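Side-chain contacts in kelch repeat and BTB domain-containing protein A55 (Vaccinia virus WR, PDB 6I2M), which probably acts as a substrate-specific adaptor of CUL3-containing E3 ubiquitin ligases, directing host proteins to ubiquitination and proteasomal degradation: residues A[43-48]-A[62-67]; A[21-26]-A[37-42]; A[73-78]-A[95-100]. All coordinates share one frame; numbering follows the deposited sequence.

Contact 1. Residues A[43-48]-A[62-67]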
# COMPACT_ATOMS: atom_id res chain seq x y z
N SER A 43 -2.80 -8.14 -9.46
CA SER A 43 -3.19 -9.05 -10.55
C SER A 43 -1.95 -9.70 -11.15
O SER A 43 -1.01 -8.99 -11.54
CB SER A 43 -3.99 -8.29 -11.61
OG SER A 43 -4.19 -9.06 -12.79
N GLU A 44 -1.93 -11.04 -11.20
CA GLU A 44 -0.80 -11.79 -11.74
C GLU A 44 -0.78 -11.82 -13.28
O GLU A 44 0.25 -12.15 -13.86
CB GLU A 44 -0.73 -13.20 -11.13
CG GLU A 44 0.69 -13.71 -10.95
CD GLU A 44 0.83 -14.95 -10.09
OE1 GLU A 44 0.51 -14.88 -8.88
OE2 GLU A 44 1.27 -15.99 -10.62
N TYR A 45 -1.91 -11.44 -13.93
CA TYR A 45 -2.03 -11.35 -15.39
C TYR A 45 -1.08 -10.27 -15.90
O TYR A 45 -0.31 -10.53 -16.83
CB TYR A 45 -3.49 -11.04 -15.81
CG TYR A 45 -3.71 -10.97 -17.31
CD1 TYR A 45 -3.66 -9.75 -17.98
CD2 TYR A 45 -3.99 -12.12 -18.04
CE1 TYR A 45 -3.85 -9.69 -19.36
CE2 TYR A 45 -4.20 -12.06 -19.42
CZ TYR A 45 -4.13 -10.84 -20.08
OH TYR A 45 -4.33 -10.79 -21.43
N PHE A 46 -1.14 -9.06 -15.29
CA PHE A 46 -0.29 -7.92 -15.62
C PHE A 46 1.17 -8.19 -15.26
O PHE A 46 2.06 -7.71 -15.96
CB PHE A 46 -0.80 -6.65 -14.92
CG PHE A 46 -2.14 -6.15 -15.40
CD1 PHE A 46 -3.31 -6.50 -14.73
CD2 PHE A 46 -2.24 -5.33 -16.51
CE1 PHE A 46 -4.55 -6.03 -15.16
CE2 PHE A 46 -3.49 -4.87 -16.95
CZ PHE A 46 -4.63 -5.22 -16.27
N SER A 47 1.41 -8.97 -14.18
CA SER A 47 2.75 -9.36 -13.73
C SER A 47 3.46 -10.21 -14.79
O SER A 47 4.64 -9.99 -15.07
CB SER A 47 2.67 -10.12 -12.40
OG SER A 47 3.96 -10.37 -11.87
N ILE A 48 2.73 -11.16 -15.40
CA ILE A 48 3.24 -12.02 -16.46
C ILE A 48 3.28 -11.24 -17.78
O ILE A 48 4.17 -11.48 -18.61
CB ILE A 48 2.46 -13.37 -16.52
CG1 ILE A 48 2.77 -14.21 -15.26
CG2 ILE A 48 2.79 -14.16 -17.79
CD1 ILE A 48 1.66 -15.11 -14.82
N VAL A 62 -3.27 -1.72 -23.53
CA VAL A 62 -3.74 -3.10 -23.33
C VAL A 62 -5.23 -3.16 -23.71
O VAL A 62 -6.03 -2.43 -23.13
CB VAL A 62 -3.47 -3.65 -21.90
CG1 VAL A 62 -3.97 -5.09 -21.74
CG2 VAL A 62 -1.99 -3.56 -21.53
N ASN A 63 -5.60 -4.04 -24.66
CA ASN A 63 -6.98 -4.19 -25.12
C ASN A 63 -7.69 -5.38 -24.46
O ASN A 63 -7.34 -6.54 -24.71
CB ASN A 63 -7.04 -4.28 -26.66
CG ASN A 63 -8.43 -4.18 -27.26
OD1 ASN A 63 -9.35 -3.59 -26.69
ND2 ASN A 63 -8.60 -4.76 -28.44
N LEU A 64 -8.67 -5.07 -23.59
CA LEU A 64 -9.47 -6.07 -22.87
C LEU A 64 -10.97 -5.84 -23.12
O LEU A 64 -11.77 -5.79 -22.18
CB LEU A 64 -9.14 -6.04 -21.36
CG LEU A 64 -7.73 -6.49 -20.93
CD1 LEU A 64 -7.39 -5.95 -19.56
CD2 LEU A 64 -7.59 -8.01 -20.95
N SER A 65 -11.35 -5.71 -24.41
CA SER A 65 -12.72 -5.47 -24.87
C SER A 65 -13.70 -6.63 -24.63
O SER A 65 -14.91 -6.40 -24.60
CB SER A 65 -12.73 -5.07 -26.34
OG SER A 65 -12.07 -3.83 -26.54
N HIS A 66 -13.17 -7.86 -24.44
CA HIS A 66 -13.98 -9.06 -24.19
C HIS A 66 -14.51 -9.15 -22.74
O HIS A 66 -15.31 -10.04 -22.43
CB HIS A 66 -13.21 -10.33 -24.59
CG HIS A 66 -12.01 -10.61 -23.75
ND1 HIS A 66 -10.82 -9.94 -23.94
CD2 HIS A 66 -11.85 -11.50 -22.75
CE1 HIS A 66 -9.98 -10.42 -23.05
NE2 HIS A 66 -10.55 -11.37 -22.30
N LEU A 67 -14.08 -8.22 -21.86
CA LEU A 67 -14.49 -8.13 -20.45
C LEU A 67 -15.40 -6.91 -20.21
O LEU A 67 -15.35 -5.95 -20.98
CB LEU A 67 -13.26 -8.07 -19.53
CG LEU A 67 -12.26 -9.24 -19.60
CD1 LEU A 67 -10.89 -8.80 -19.13
CD2 LEU A 67 -12.73 -10.44 -18.78
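Different first torsions on consecutive residues send two aromatic rings to the same leucine: Tyr45 has CG anti to its backbone N (chi1 -178°), whereas Phe46 swings CG beside N (chi1 -67°), and both rings end against Leu64. Each takes a different methyl. Tyr45 OH lies 4.3 Å from Leu64 CD2, with Tyr45 CE1 almost as near, while Phe46 CZ lies 4.4 Å from Leu64 CD1. Leu64 thus meets the far ends of both rings, one with each methyl, in loose apolar contact. Within the same segment, Ser43 CB lies at the edge of the Phe46 ring, in its plane. The backbones stay well apart, with Phe46 CA and Val62 CA 9.7 Å from each other, which leaves the long side chains to bridge the distance. In the BTB/POZ domain this joins the short helix 44-49 to the residue just past strand 61-63, an outer strand of the sheet within this chain, where a type I turn, Leu64-Leu67, begins. Leu64 also packs on Ile25 of the neighbouring strand, and the Tyr45 ring meets Phe100 with the planes about 40° apart. Tyr45 also takes part in an interface: its OH is hydrogen-bonded to a basic side chain of another protein's chain, aromatic side chains of that chain meet its ring, and Glu44 forms salt bridges there.

Contact 2. Residues A[21-26]-A[37-42]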
# COMPACT_ATOMS: atom_id res chain seq x y z
N CYS A 21 1.50 7.70 -14.71
CA CYS A 21 0.72 6.73 -15.48
C CYS A 21 1.46 6.30 -16.75
O CYS A 21 1.69 7.11 -17.65
CB CYS A 21 -0.67 7.27 -15.80
SG CYS A 21 -1.81 7.25 -14.39
N ASP A 22 1.87 5.02 -16.78
CA ASP A 22 2.63 4.44 -17.88
C ASP A 22 1.89 3.30 -18.61
O ASP A 22 2.49 2.60 -19.43
CB ASP A 22 4.03 4.00 -17.40
CG ASP A 22 4.07 2.93 -16.33
OD1 ASP A 22 3.15 2.89 -15.48
OD2 ASP A 22 5.05 2.15 -16.31
N ILE A 23 0.57 3.14 -18.34
CA ILE A 23 -0.27 2.11 -18.97
C ILE A 23 -1.74 2.57 -19.08
O ILE A 23 -2.23 3.30 -18.23
CB ILE A 23 -0.10 0.71 -18.29
CG1 ILE A 23 -0.66 -0.44 -19.17
CG2 ILE A 23 -0.67 0.65 -16.87
CD1 ILE A 23 0.19 -0.79 -20.37
N SER A 24 -2.41 2.13 -20.17
CA SER A 24 -3.81 2.43 -20.46
C SER A 24 -4.56 1.15 -20.86
O SER A 24 -4.06 0.38 -21.69
CB SER A 24 -3.92 3.48 -21.57
OG SER A 24 -3.22 4.67 -21.25
N ILE A 25 -5.74 0.93 -20.27
CA ILE A 25 -6.59 -0.23 -20.56
C ILE A 25 -7.77 0.22 -21.42
O ILE A 25 -8.51 1.12 -21.04
CB ILE A 25 -7.01 -0.99 -19.26
CG1 ILE A 25 -5.76 -1.54 -18.53
CG2 ILE A 25 -8.00 -2.12 -19.56
CD1 ILE A 25 -5.86 -1.59 -17.02
N VAL A 26 -7.92 -0.42 -22.60
CA VAL A 26 -8.96 -0.11 -23.58
C VAL A 26 -10.03 -1.21 -23.64
O VAL A 26 -9.71 -2.37 -23.94
CB VAL A 26 -8.36 0.23 -24.98
CG1 VAL A 26 -9.44 0.37 -26.05
CG2 VAL A 26 -7.51 1.50 -24.91
N LEU A 37 3.34 -1.12 -12.32
CA LEU A 37 3.78 -1.70 -11.05
C LEU A 37 2.61 -2.08 -10.13
O LEU A 37 2.62 -3.18 -9.56
CB LEU A 37 4.75 -0.73 -10.36
CG LEU A 37 5.15 -0.99 -8.91
CD1 LEU A 37 6.22 -2.07 -8.81
CD2 LEU A 37 5.64 0.28 -8.26
N ILE A 38 1.62 -1.18 -9.98
CA ILE A 38 0.44 -1.34 -9.13
C ILE A 38 -0.45 -2.50 -9.61
O ILE A 38 -0.84 -3.34 -8.79
CB ILE A 38 -0.34 0.01 -8.98
CG1 ILE A 38 0.57 1.18 -8.49
CG2 ILE A 38 -1.60 -0.12 -8.10
CD1 ILE A 38 1.25 1.05 -7.04
N LEU A 39 -0.73 -2.57 -10.93
CA LEU A 39 -1.54 -3.64 -11.54
C LEU A 39 -0.86 -5.01 -11.44
O LEU A 39 -1.55 -6.02 -11.32
CB LEU A 39 -1.86 -3.32 -13.01
CG LEU A 39 -2.88 -2.20 -13.27
CD1 LEU A 39 -2.73 -1.67 -14.68
CD2 LEU A 39 -4.31 -2.68 -13.05
N SER A 40 0.48 -5.04 -11.51
CA SER A 40 1.28 -6.27 -11.43
C SER A 40 1.36 -6.85 -10.01
O SER A 40 1.54 -8.06 -9.86
CB SER A 40 2.68 -6.02 -11.99
OG SER A 40 2.61 -5.75 -13.38
N GLY A 41 1.22 -5.99 -9.01
CA GLY A 41 1.27 -6.36 -7.60
C GLY A 41 0.08 -7.15 -7.10
O GLY A 41 0.24 -8.10 -6.33
N ALA A 42 -1.14 -6.77 -7.54
CA ALA A 42 -2.39 -7.42 -7.15
C ALA A 42 -2.85 -8.47 -8.16
O ALA A 42 -3.24 -9.57 -7.75
CB ALA A 42 -3.48 -6.38 -6.94
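Leu39 CD1 is the focus of the tight part of this contact, lying 3.8 Å from Ile23 CG2 and 3.9 Å from Ile25 CD1. The two isoleucines meet this one methyl by different routes. From Ile23 it is the short branch that touches, and the side chain runs at a slant across Leu39; from Ile25 it is the end of the longer branch, so that this pair approaches tip to tip. Leu39 directs CB at the strand; with CG beside the backbone N (chi1 -72°) and chi2 at 160°, CD1 reaches the isoleucines. Ile23 and Ile25 are two residues apart, and both direct CB at the helix, whereas Ser24 between them points away and hydrogen-bonds through OG to Asn33 OD1. Helix 36-42 thus packs on one face of the BTB/POZ sheet at strand 23-27, which pairs with strand 30-34 on one flank and strand 61-63 on the other. A classic beta bulge, in which Asp22 and Ile23 both face Ala34, marks the start of the strand. The loose side of the contact begins there: no side-chain atom of Asp22 comes within 5.1 Å of segment 37-42, though its OD1 accepts a hydrogen bond from Lys36 N just ahead of it. On the helix, the end of Leu37 leads away from the strand; Leu37, Ile38 and Ala42 pack instead on the second subunit, another copy of this protein.

Contact 3. Residues A[73-78]-A[95-100]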
# COMPACT_ATOMS: atom_id res chain seq x y z
N ASN A 73 -13.10 -1.55 -14.25
CA ASN A 73 -12.94 -0.25 -13.58
C ASN A 73 -12.98 -0.36 -12.05
O ASN A 73 -12.11 0.21 -11.39
CB ASN A 73 -13.98 0.75 -14.09
CG ASN A 73 -13.74 2.17 -13.63
OD1 ASN A 73 -12.90 2.89 -14.19
ND2 ASN A 73 -14.46 2.60 -12.61
N ASP A 74 -13.96 -1.10 -11.51
CA ASP A 74 -14.12 -1.31 -10.07
C ASP A 74 -13.02 -2.21 -9.50
O ASP A 74 -12.65 -2.04 -8.34
CB ASP A 74 -15.51 -1.87 -9.73
CG ASP A 74 -16.66 -0.88 -9.89
OD1 ASP A 74 -16.39 0.32 -10.14
OD2 ASP A 74 -17.83 -1.30 -9.77
N LEU A 75 -12.51 -3.15 -10.32
CA LEU A 75 -11.42 -4.05 -9.93
C LEU A 75 -10.11 -3.29 -9.81
O LEU A 75 -9.32 -3.58 -8.91
CB LEU A 75 -11.29 -5.24 -10.89
CG LEU A 75 -12.27 -6.39 -10.66
CD1 LEU A 75 -12.37 -7.26 -11.88
CD2 LEU A 75 -11.86 -7.24 -9.48
N ILE A 76 -9.88 -2.28 -10.69
CA ILE A 76 -8.70 -1.41 -10.65
C ILE A 76 -8.83 -0.53 -9.40
O ILE A 76 -7.84 -0.35 -8.68
CB ILE A 76 -8.50 -0.59 -11.96
CG1 ILE A 76 -8.21 -1.53 -13.16
CG2 ILE A 76 -7.38 0.46 -11.83
CD1 ILE A 76 -8.64 -0.99 -14.50
N ASP A 77 -10.06 -0.05 -9.09
CA ASP A 77 -10.36 0.74 -7.89
C ASP A 77 -10.09 -0.10 -6.63
O ASP A 77 -9.65 0.45 -5.62
CB ASP A 77 -11.82 1.23 -7.91
CG ASP A 77 -12.13 2.33 -8.92
OD1 ASP A 77 -11.21 3.11 -9.25
OD2 ASP A 77 -13.29 2.43 -9.35
N TYR A 78 -10.33 -1.43 -6.71
CA TYR A 78 -10.06 -2.38 -5.63
C TYR A 78 -8.55 -2.59 -5.44
O TYR A 78 -8.11 -2.75 -4.31
CB TYR A 78 -10.79 -3.72 -5.87
CG TYR A 78 -10.64 -4.70 -4.73
CD1 TYR A 78 -11.35 -4.55 -3.54
CD2 TYR A 78 -9.78 -5.80 -4.84
CE1 TYR A 78 -11.20 -5.45 -2.49
CE2 TYR A 78 -9.63 -6.71 -3.80
CZ TYR A 78 -10.35 -6.53 -2.62
OH TYR A 78 -10.21 -7.43 -1.59
N LEU A 95 -16.57 -11.41 -10.36
CA LEU A 95 -15.87 -12.68 -10.11
C LEU A 95 -15.27 -13.27 -11.40
O LEU A 95 -14.13 -13.74 -11.36
CB LEU A 95 -16.81 -13.70 -9.41
CG LEU A 95 -16.22 -15.08 -9.07
CD1 LEU A 95 -15.25 -15.01 -7.91
CD2 LEU A 95 -17.32 -16.06 -8.74
N SER A 96 -16.01 -13.22 -12.53
CA SER A 96 -15.59 -13.72 -13.85
C SER A 96 -14.33 -13.01 -14.35
O SER A 96 -13.41 -13.67 -14.85
CB SER A 96 -16.71 -13.56 -14.87
OG SER A 96 -17.81 -14.39 -14.57
N THR A 97 -14.30 -11.67 -14.23
CA THR A 97 -13.19 -10.82 -14.65
C THR A 97 -11.99 -11.01 -13.71
O THR A 97 -10.85 -11.05 -14.18
CB THR A 97 -13.64 -9.36 -14.76
OG1 THR A 97 -14.92 -9.29 -15.40
CG2 THR A 97 -12.65 -8.50 -15.51
N ALA A 98 -12.25 -11.14 -12.39
CA ALA A 98 -11.22 -11.37 -11.37
C ALA A 98 -10.56 -12.73 -11.55
O ALA A 98 -9.38 -12.88 -11.24
CB ALA A 98 -11.82 -11.26 -9.97
N ASP A 99 -11.32 -13.73 -12.06
CA ASP A 99 -10.84 -15.08 -12.32
C ASP A 99 -9.91 -15.11 -13.53
O ASP A 99 -8.92 -15.84 -13.52
CB ASP A 99 -12.02 -16.05 -12.52
CG ASP A 99 -11.67 -17.53 -12.50
OD1 ASP A 99 -10.61 -17.89 -11.94
OD2 ASP A 99 -12.46 -18.33 -13.04
N PHE A 100 -10.23 -14.31 -14.57
CA PHE A 100 -9.43 -14.18 -15.80
C PHE A 100 -8.11 -13.45 -15.50
O PHE A 100 -7.05 -13.96 -15.85
CB PHE A 100 -10.24 -13.44 -16.89
CG PHE A 100 -9.45 -13.08 -18.14
CD1 PHE A 100 -8.88 -11.82 -18.28
CD2 PHE A 100 -9.28 -14.01 -19.16
CE1 PHE A 100 -8.14 -11.50 -19.42
CE2 PHE A 100 -8.54 -13.69 -20.30
CZ PHE A 100 -7.97 -12.44 -20.42
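Leu75 overlaps Thr97 and Ala98 with both of its terminal methyls, spanning the gap between two helices. CD1 does most of the touching: it lies 3.8 Å from Thr97 CB and equally close to Thr97 CG2, and it is 3.9 Å from the backbone nitrogen of Ala98. The other methyl covers the neighbouring residue, Leu75 CD2 approaching Ala98 CB to 4.0 Å. The long axes of the Leu75 and Thr97 side chains are inclined to each other. Thr97 has OG1 beside the backbone N (chi1 -43°), which leaves CG2 anti to N and facing Leu75. OG1 bonds to Tyr93 O of its own helix and to Ser71 OG on helix 69-79. The apolar branch thus faces the leucine while the polar branch is satisfied. The small CB of Ala98 is compatible with the close approach of the backbones here: Leu75 CA and Ala98 CA, the nearest pair across the segments, are 7.5 Å apart. The two helices, 69-79 and 91-101, pack against each other in the helical part of the BTB/POZ domain, and Leu75 also touches Ala106 of helix 104-116. Further along helix 91-101, Asp99 and Phe100 face another protein's chain: Asp99 OD2 hydrogen-bonds to one of its aromatic side chains, and aromatic side chains of that chain meet the Phe100 ring edge to face.

Overall arrangement
All three contacts are apolar, lack hydrogen bonds between their segments, and are carried by buried residues of the BTB/POZ domain, but their surroundings differ. Contacts 1 and 2 share the sheet, since strands 61-63 and 23-27 are hydrogen-bonded neighbours, while contact 3 joins helix to helix. Aromatic rings on a leucine make contact 1, branched aliphatic chains contact 2, and a leucine over small residues contact 3. Leu67 and Leu64 pack on Phe100, linking contact 1 to segment 95-100; Ile25 and Leu39 touch Ile76, linking contact 2 to segment 73-78. All three come near the second subunit, while contacts 1 and 3 also border the other protein's chain.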